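Local coordinates for protein histone acetyltransferase, ELP3 family (Methanocaldococcus infernus, PDB 6IA8) that acetylates the wobble uridine at position 34 of tRNAs, using acetyl-CoA and radical S-adenosyl-L-methionine chemistry to form 5-carboxymethyluridine, at residues A162-E167 with E179-R184; K239-L244 with E400-T405; Y288-L291 with E297-E300. One frame throughout, in Å; residues are numbered along the deposited sequence.

Interaction 1 (A162-E167 with E179-R184). With SO4 (sulfate ion), chain H.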
loop_
_atom_site.group_PDB
_atom_site.type_symbol
_atom_site.label_atom_id
_atom_site.label_comp_id
_atom_site.label_asym_id
_atom_site.label_seq_id
_atom_site.Cartn_x
_atom_site.Cartn_y
_atom_site.Cartn_z
ATOM N N ALA A 162 -10.908 20.022 -0.877
ATOM C CA ALA A 162 -11.504 19.651 -2.156
ATOM C C ALA A 162 -12.471 18.498 -1.991
ATOM O O ALA A 162 -13.528 18.481 -2.624
ATOM C CB ALA A 162 -10.430 19.264 -3.161
ATOM N N MET A 163 -12.136 17.531 -1.137
ATOM C CA MET A 163 -13.057 16.431 -0.891
ATOM C C MET A 163 -14.275 16.917 -0.136
ATOM O O MET A 163 -15.391 16.460 -0.407
ATOM C CB MET A 163 -12.377 15.310 -0.100
ATOM C CG MET A 163 -11.162 14.709 -0.794
ATOM S SD MET A 163 -10.462 13.419 0.269
ATOM C CE MET A 163 -8.721 13.617 -0.104
ATOM N N ASN A 164 -14.067 17.800 0.856
ATOM C CA ASN A 164 -15.168 18.309 1.673
ATOM C C ASN A 164 -16.050 19.282 0.901
ATOM O O ASN A 164 -17.207 19.500 1.279
ATOM C CB ASN A 164 -14.646 19.023 2.930
ATOM C CG ASN A 164 -13.842 18.108 3.845
ATOM O OD1 ASN A 164 -13.982 16.892 3.804
ATOM N ND2 ASN A 164 -13.000 18.698 4.681
ATOM N N GLU A 165 -15.514 19.891 -0.148
ATOM C CA GLU A 165 -16.214 20.928 -0.903
ATOM C C GLU A 165 -16.538 22.136 -0.029
ATOM O O GLU A 165 -17.611 22.743 -0.134
ATOM C CB GLU A 165 -17.477 20.381 -1.563
ATOM C CG GLU A 165 -17.206 19.352 -2.660
ATOM C CD GLU A 165 -18.469 18.632 -3.103
ATOM O OE1 GLU A 165 -18.391 17.432 -3.422
ATOM O OE2 GLU A 165 -19.542 19.266 -3.111
ATOM N N ARG A 166 -15.581 22.517 0.812
ATOM C CA ARG A 166 -15.696 23.756 1.575
ATOM C C ARG A 166 -14.343 24.102 2.190
ATOM O O ARG A 166 -13.495 23.232 2.409
ATOM C CB ARG A 166 -16.768 23.645 2.669
ATOM C CG ARG A 166 -16.525 22.517 3.641
ATOM C CD ARG A 166 -17.198 22.823 5.000
ATOM N NE ARG A 166 -16.481 23.857 5.743
ATOM C CZ ARG A 166 -16.778 24.240 6.981
ATOM N NH1 ARG A 166 -17.792 23.670 7.624
ATOM N NH2 ARG A 166 -16.058 25.190 7.572
ATOM N N GLU A 167 -14.161 25.386 2.473
ATOM C CA GLU A 167 -12.955 25.873 3.114
ATOM C C GLU A 167 -12.930 25.429 4.571
ATOM O O GLU A 167 -13.957 25.127 5.174
ATOM C CB GLU A 167 -12.896 27.401 3.003
ATOM C CG GLU A 167 -11.663 28.035 3.602
ATOM C CD GLU A 167 -10.369 27.578 2.937
ATOM O OE1 GLU A 167 -10.047 26.386 3.035
ATOM O OE2 GLU A 167 -9.676 28.421 2.326
ATOM N N GLU A 179 -14.696 13.487 8.107
ATOM C CA GLU A 179 -15.175 12.244 8.707
ATOM C C GLU A 179 -16.586 11.909 8.263
ATOM O O GLU A 179 -16.958 10.729 8.276
ATOM C CB GLU A 179 -15.125 12.315 10.241
ATOM C CG GLU A 179 -13.725 12.431 10.794
ATOM C CD GLU A 179 -13.663 12.435 12.286
ATOM O OE1 GLU A 179 -14.697 12.150 12.878
ATOM O OE2 GLU A 179 -12.583 12.709 12.854
ATOM N N THR A 180 -17.388 12.928 7.881
ATOM C CA THR A 180 -18.766 12.722 7.444
ATOM C C THR A 180 -19.058 13.373 6.092
ATOM O O THR A 180 -20.231 13.620 5.760
ATOM C CB THR A 180 -19.745 13.254 8.492
ATOM O OG1 THR A 180 -19.494 14.640 8.712
ATOM C CG2 THR A 180 -19.595 12.539 9.821
ATOM N N ALA A 181 -18.028 13.638 5.295
ATOM C CA ALA A 181 -18.209 14.319 4.025
ATOM C C ALA A 181 -18.762 13.371 2.953
ATOM O O ALA A 181 -18.861 12.154 3.137
ATOM C CB ALA A 181 -16.883 14.923 3.554
ATOM N N LYS A 182 -19.105 13.954 1.797
ATOM C CA LYS A 182 -19.553 13.147 0.667
ATOM C C LYS A 182 -18.398 12.376 0.035
ATOM O O LYS A 182 -18.602 11.284 -0.498
ATOM C CB LYS A 182 -20.232 14.029 -0.376
ATOM C CG LYS A 182 -21.608 14.540 0.035
ATOM C CD LYS A 182 -22.298 15.300 -1.111
ATOM N N HIS A 183 -17.184 12.908 0.093
ATOM C CA HIS A 183 -15.990 12.253 -0.446
ATOM C C HIS A 183 -15.060 12.008 0.735
ATOM O O HIS A 183 -14.341 12.908 1.172
ATOM C CB HIS A 183 -15.325 13.110 -1.515
ATOM C CG HIS A 183 -16.259 13.556 -2.596
ATOM N ND1 HIS A 183 -16.664 12.722 -3.618
ATOM C CD2 HIS A 183 -16.853 14.750 -2.824
ATOM C CE1 HIS A 183 -17.464 13.389 -4.433
ATOM N NE2 HIS A 183 -17.589 14.622 -3.976
ATOM N N ARG A 184 -15.110 10.815 1.302
ATOM C CA ARG A 184 -14.349 10.522 2.510
ATOM C C ARG A 184 -12.957 10.014 2.177
ATOM O O ARG A 184 -12.800 9.145 1.308
ATOM C CB ARG A 184 -15.072 9.482 3.355
ATOM C CG ARG A 184 -16.442 9.925 3.801
ATOM C CD ARG A 184 -16.845 9.177 5.045
ATOM N NE ARG A 184 -18.236 9.377 5.411
ATOM C CZ ARG A 184 -18.798 8.864 6.501
ATOM N NH1 ARG A 184 -18.075 8.139 7.348
ATOM N NH2 ARG A 184 -20.079 9.085 6.748
HETATM S S SO4 H . -20.320 16.352 -5.827
HETATM O O1 SO4 H . -20.591 16.282 -4.389
HETATM O O2 SO4 H . -21.202 15.422 -6.526
HETATM O O3 SO4 H . -20.563 17.710 -6.305
HETATM O O4 SO4 H . -18.928 15.992 -6.100
#

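Interaction 2 (K239-L244 with E400-T405)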
loop_
_atom_site.group_PDB
_atom_site.type_symbol
_atom_site.label_atom_id
_atom_site.label_comp_id
_atom_site.label_asym_id
_atom_site.label_seq_id
_atom_site.Cartn_x
_atom_site.Cartn_y
_atom_site.Cartn_z
ATOM N N LYS A 239 15.287 -0.038 9.447
ATOM C CA LYS A 239 14.863 0.737 10.612
ATOM C C LYS A 239 13.519 1.418 10.357
ATOM O O LYS A 239 12.642 1.440 11.228
ATOM C CB LYS A 239 15.928 1.786 10.964
ATOM C CG LYS A 239 15.585 2.641 12.172
ATOM C CD LYS A 239 15.351 1.789 13.412
ATOM C CE LYS A 239 15.246 2.643 14.665
ATOM N NZ LYS A 239 14.904 1.836 15.871
ATOM N N ALA A 240 13.383 2.083 9.209
ATOM C CA ALA A 240 12.097 2.688 8.858
ATOM C C ALA A 240 10.968 1.665 8.924
ATOM O O ALA A 240 9.867 1.969 9.407
ATOM C CB ALA A 240 12.154 3.311 7.453
ATOM N N THR A 241 11.201 0.465 8.387
ATOM C CA THR A 241 10.154 -0.553 8.383
ATOM C C THR A 241 9.698 -0.879 9.801
ATOM O O THR A 241 8.491 -0.957 10.076
ATOM C CB THR A 241 10.655 -1.814 7.679
ATOM O OG1 THR A 241 10.923 -1.572 6.278
ATOM C CG2 THR A 241 9.599 -2.951 7.780
ATOM N N GLN A 242 10.647 -1.039 10.728
ATOM C CA GLN A 242 10.296 -1.345 12.110
ATOM C C GLN A 242 9.554 -0.188 12.781
ATOM O O GLN A 242 8.587 -0.401 13.515
ATOM C CB GLN A 242 11.565 -1.671 12.892
ATOM C CG GLN A 242 11.336 -1.875 14.395
ATOM C CD GLN A 242 11.687 -0.677 15.230
ATOM O OE1 GLN A 242 12.745 -0.086 15.056
ATOM N NE2 GLN A 242 10.809 -0.323 16.169
ATOM N N LEU A 243 10.021 1.041 12.590
ATOM C CA LEU A 243 9.350 2.173 13.215
ATOM C C LEU A 243 7.936 2.328 12.672
ATOM O O LEU A 243 7.016 2.676 13.414
ATOM C CB LEU A 243 10.151 3.446 12.985
ATOM C CG LEU A 243 11.507 3.525 13.695
ATOM C CD1 LEU A 243 12.252 4.757 13.207
ATOM C CD2 LEU A 243 11.323 3.568 15.194
ATOM N N LEU A 244 7.751 2.085 11.372
ATOM C CA LEU A 244 6.423 2.172 10.765
ATOM C C LEU A 244 5.507 1.080 11.313
ATOM O O LEU A 244 4.376 1.353 11.734
ATOM C CB LEU A 244 6.546 2.067 9.236
ATOM C CG LEU A 244 7.126 3.308 8.544
ATOM C CD1 LEU A 244 7.497 2.946 7.100
ATOM C CD2 LEU A 244 6.221 4.462 8.591
ATOM N N GLU A 400 6.887 -13.572 11.792
ATOM C CA GLU A 400 7.735 -12.637 12.510
ATOM C C GLU A 400 8.132 -11.513 11.572
ATOM O O GLU A 400 8.559 -11.789 10.446
ATOM C CB GLU A 400 8.991 -13.350 12.988
ATOM C CG GLU A 400 9.918 -12.496 13.812
ATOM C CD GLU A 400 9.495 -12.407 15.279
ATOM O OE1 GLU A 400 9.976 -11.493 15.978
ATOM O OE2 GLU A 400 8.677 -13.242 15.725
ATOM N N ALA A 401 8.076 -10.269 12.060
ATOM C CA ALA A 401 8.461 -9.096 11.280
ATOM C C ALA A 401 8.886 -7.957 12.193
ATOM O O ALA A 401 8.187 -7.636 13.162
ATOM C CB ALA A 401 7.299 -8.638 10.404
ATOM N N SER A 402 10.049 -7.383 11.898
ATOM C CA SER A 402 10.574 -6.244 12.641
ATOM C C SER A 402 10.499 -6.487 14.150
ATOM O O SER A 402 10.018 -5.649 14.925
ATOM C CB SER A 402 9.826 -4.962 12.257
ATOM O OG SER A 402 9.916 -4.666 10.865
ATOM N N GLY A 403 10.983 -7.660 14.565
ATOM C CA GLY A 403 11.088 -7.981 15.976
ATOM C C GLY A 403 9.782 -8.326 16.659
ATOM O O GLY A 403 9.781 -8.660 17.850
ATOM N N GLY A 404 8.667 -8.243 15.963
ATOM C CA GLY A 404 7.385 -8.546 16.567
ATOM C C GLY A 404 6.634 -9.625 15.813
ATOM O O GLY A 404 7.223 -10.320 14.977
ATOM N N THR A 405 5.342 -9.783 16.106
ATOM C CA THR A 405 4.516 -10.814 15.494
ATOM C C THR A 405 3.397 -10.160 14.704
ATOM O O THR A 405 2.679 -9.295 15.230
ATOM C CB THR A 405 3.928 -11.758 16.536
ATOM O OG1 THR A 405 4.998 -12.420 17.210
ATOM C CG2 THR A 405 3.046 -12.812 15.880
#

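Interaction 3 (Y288-L291 with E297-E300)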
loop_
_atom_site.group_PDB
_atom_site.type_symbol
_atom_site.label_atom_id
_atom_site.label_comp_id
_atom_site.label_asym_id
_atom_site.label_seq_id
_atom_site.Cartn_x
_atom_site.Cartn_y
_atom_site.Cartn_z
ATOM N N TYR A 288 8.884 -2.660 -10.651
ATOM C CA TYR A 288 8.999 -2.382 -12.087
ATOM C C TYR A 288 10.471 -2.372 -12.457
ATOM O O TYR A 288 11.268 -1.810 -11.699
ATOM C CB TYR A 288 8.357 -1.052 -12.503
ATOM C CG TYR A 288 7.960 -1.055 -13.976
ATOM C CD1 TYR A 288 6.742 -1.582 -14.375
ATOM C CD2 TYR A 288 8.823 -0.575 -14.973
ATOM C CE1 TYR A 288 6.374 -1.621 -15.692
ATOM C CE2 TYR A 288 8.441 -0.594 -16.322
ATOM C CZ TYR A 288 7.221 -1.132 -16.658
ATOM O OH TYR A 288 6.815 -1.192 -17.965
ATOM N N PRO A 289 10.873 -2.959 -13.584
ATOM C CA PRO A 289 12.306 -3.014 -13.908
ATOM C C PRO A 289 12.903 -1.625 -14.050
ATOM O O PRO A 289 12.222 -0.677 -14.423
ATOM C CB PRO A 289 12.352 -3.775 -15.236
ATOM C CG PRO A 289 10.952 -3.688 -15.790
ATOM C CD PRO A 289 10.045 -3.652 -14.581
ATOM N N CYS A 290 14.184 -1.518 -13.708
ATOM C CA CYS A 290 14.921 -0.268 -13.813
ATOM C C CYS A 290 14.999 0.151 -15.272
ATOM O O CYS A 290 15.268 -0.674 -16.149
ATOM C CB CYS A 290 16.318 -0.470 -13.220
ATOM S SG CYS A 290 17.275 1.021 -13.091
ATOM N N LEU A 291 14.738 1.430 -15.527
ATOM C CA LEU A 291 14.698 1.988 -16.872
ATOM C C LEU A 291 15.757 3.074 -17.006
ATOM O O LEU A 291 16.234 3.621 -16.008
ATOM C CB LEU A 291 13.322 2.597 -17.198
ATOM C CG LEU A 291 12.086 1.718 -17.061
ATOM C CD1 LEU A 291 10.818 2.562 -17.087
ATOM C CD2 LEU A 291 12.055 0.660 -18.151
ATOM N N GLU A 297 20.930 9.899 -13.324
ATOM C CA GLU A 297 22.204 9.229 -13.103
ATOM C C GLU A 297 22.249 7.910 -13.859
ATOM O O GLU A 297 23.274 7.560 -14.446
ATOM C CB GLU A 297 22.431 9.006 -11.607
ATOM C CG GLU A 297 23.656 8.165 -11.270
ATOM C CD GLU A 297 24.965 8.800 -11.709
ATOM O OE1 GLU A 297 24.986 10.021 -11.957
ATOM O OE2 GLU A 297 25.973 8.074 -11.815
ATOM N N LEU A 298 21.148 7.160 -13.855
ATOM C CA LEU A 298 21.099 5.924 -14.626
ATOM C C LEU A 298 21.373 6.174 -16.099
ATOM O O LEU A 298 22.011 5.343 -16.764
ATOM C CB LEU A 298 19.742 5.260 -14.443
ATOM C CG LEU A 298 19.479 4.696 -13.052
ATOM C CD1 LEU A 298 18.022 4.270 -12.915
ATOM C CD2 LEU A 298 20.409 3.535 -12.766
ATOM N N TYR A 299 20.948 7.333 -16.619
ATOM C CA TYR A 299 21.263 7.649 -18.005
ATOM C C TYR A 299 22.764 7.844 -18.188
ATOM O O TYR A 299 23.340 7.411 -19.198
ATOM C CB TYR A 299 20.513 8.896 -18.465
ATOM C CG TYR A 299 20.911 9.315 -19.853
ATOM C CD1 TYR A 299 20.472 8.608 -20.957
ATOM C CD2 TYR A 299 21.740 10.400 -20.061
ATOM C CE1 TYR A 299 20.827 8.982 -22.231
ATOM C CE2 TYR A 299 22.095 10.803 -21.342
ATOM C CZ TYR A 299 21.645 10.085 -22.423
ATOM O OH TYR A 299 22.003 10.452 -23.694
ATOM N N GLU A 300 23.405 8.549 -17.251
ATOM C CA GLU A 300 24.850 8.743 -17.343
ATOM C C GLU A 300 25.577 7.399 -17.322
ATOM O O GLU A 300 26.451 7.136 -18.155
ATOM C CB GLU A 300 25.335 9.642 -16.205
ATOM C CG GLU A 300 24.948 11.107 -16.353
ATOM C CD GLU A 300 25.488 11.730 -17.636
ATOM O OE1 GLU A 300 24.753 11.765 -18.644
ATOM O OE2 GLU A 300 26.656 12.174 -17.642
#

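Interaction 1 (A162-E167 with E179-R184)
H183 lies against the end of helix 149-164 and meets M163 and E165 atom by atom along its length. Its CB rests on the CB of M163, 3.9 Å away. CG lies beside the backbone N, anti to the carbonyl carbon (chi1 -52°), which lays the ring edge along M163 O and E165; H183 CD2 is 3.3 Å from M163 O. On the other flank of the ring, ND1 bonds to the backbone oxygen of T132, while NE2 faces the sulfate, probably from the crystallisation liquor. The bond from H183 NE2 to sulfate O4 is 2.9 Å long. E165 OE1 approaches H183 NE2 at 3.0 Å in a weak bond, at 122°; the carboxylate and ring planes are 43° apart. E165 is the first residue to leave helical geometry, with positive phi, and its CB points toward segment 179-184. The carbonyl oxygen of H183, bonded by N178, also approaches M163 CB to 3.4 Å. Beside them, A181 CB touches N164 OD1, another acceptor for N178. Thus a helix end packs on the loop leading into strand 184-192, within the crossover from parallel strand 134-140 to its neighbour 184-192 in the radical SAM core.

Interaction 2 (K239-L244 with E400-T405)
S402, at the tip of a hairpin, sets its side chain against one turn of helix 234-245, meeting T241 and Q242. The first shell is van der Waals contact, without a hydrogen bond between the two segments. S402 OG stands 3.5 Å from the methyl T241 CG2 and 3.6 Å from Q242 CA, while S402 CB packs on Q242 CB at 3.8 Å. T241 offers its methyl because CG2 is anti to the backbone N; its hydroxyl, on another branch, bonds with T237 O and with Y253 OH. Of the Q242 side chain, CB and CG do the touching. Beyond CG its chain bends at chi2 (-100°) and carries the amide away from the hairpin, where Q242 OE1 accepts from K239 NZ at 3.0 Å in the carbonyl plane, although that lysine is poorly ordered, and NE2 donates to D246. With an alanine in place of Q242, S402 would probably lose the CG packed beside it, and K239 and D246 their amide partner. The second shell fixes the serine: a type I' turn from A401 to G404 is closed by the bond from G404 N to A401 O, 2.9 Å, and by its reciprocal from A401 N to G404 O. R426 holds the carbonyls of A401 and S402, and the backbone of S402 is also bonded to P278. The result is a beta hairpin with a two-residue type I' turn, joining strands 392-401 and 404-413 of the GNAT-type acetyltransferase domain, docked on a helix of the radical SAM domain.

Interaction 3 (Y288-L291 with E297-E300)
C290 and L298 bring together a loop that follows strand 284-287 of the parallel radical SAM sheet and the first turn of helix 297-303. The intervening chain includes the short strand 292-293, and the contact is a local loop-to-helix packing in the radical SAM core. Apolar contact dominates. C290 SG is anti to its own backbone N (chi1 -173°), a rotation that carries the sulfur out to the leucine. The leucine meets the sulfur with both branches, unequally: L298 CD1 lies 3.3 Å from C290 SG, unusually short for a sulfur-methyl contact, whereas L298 CD2 stays at 4.0 Å from C290 SG. Around this pair, F307 touches the cysteine and P260 touches the leucine, extending the apolar patch beyond the two segments. Across the contact, the polar atom involved is the carbonyl oxygen of L291, which packs without a hydrogen bond. L291 turns its side chain away from the helix and contributes this carbonyl instead. No hydrogen bond links the segments; each has its own backbone bonds: the backbone of C290 bonds to P257 and that of Y288 to L255, and on the helix side T296 OG1 accepts from the amide N of Y299. The same methyl that meets the sulfur also borders a peptide group, with L298 CD1 lying 3.6 Å from L291 O.

The three contacts illustrate different scales of packing in one chain. Interactions 1 and 3 each join neighbouring pieces of the radical SAM core, their centres about 40 Å apart, whereas interaction 2 bridges 156 residues to bring the acetyltransferase domain onto that core. Interaction 3 is nested inside the loop that interaction 2 closes, yet their nearest atoms remain about 17 Å apart; interaction 1 precedes both, and its nearest atoms to those of interaction 2 are about 20 Å apart. Of the three, interaction 1 is the one near an annotated site: the side chain of H183 is about 8 Å from that of K134, assigned to acetyl-CoA binding by similarity. Interactions 2 and 3 lie away from such sites.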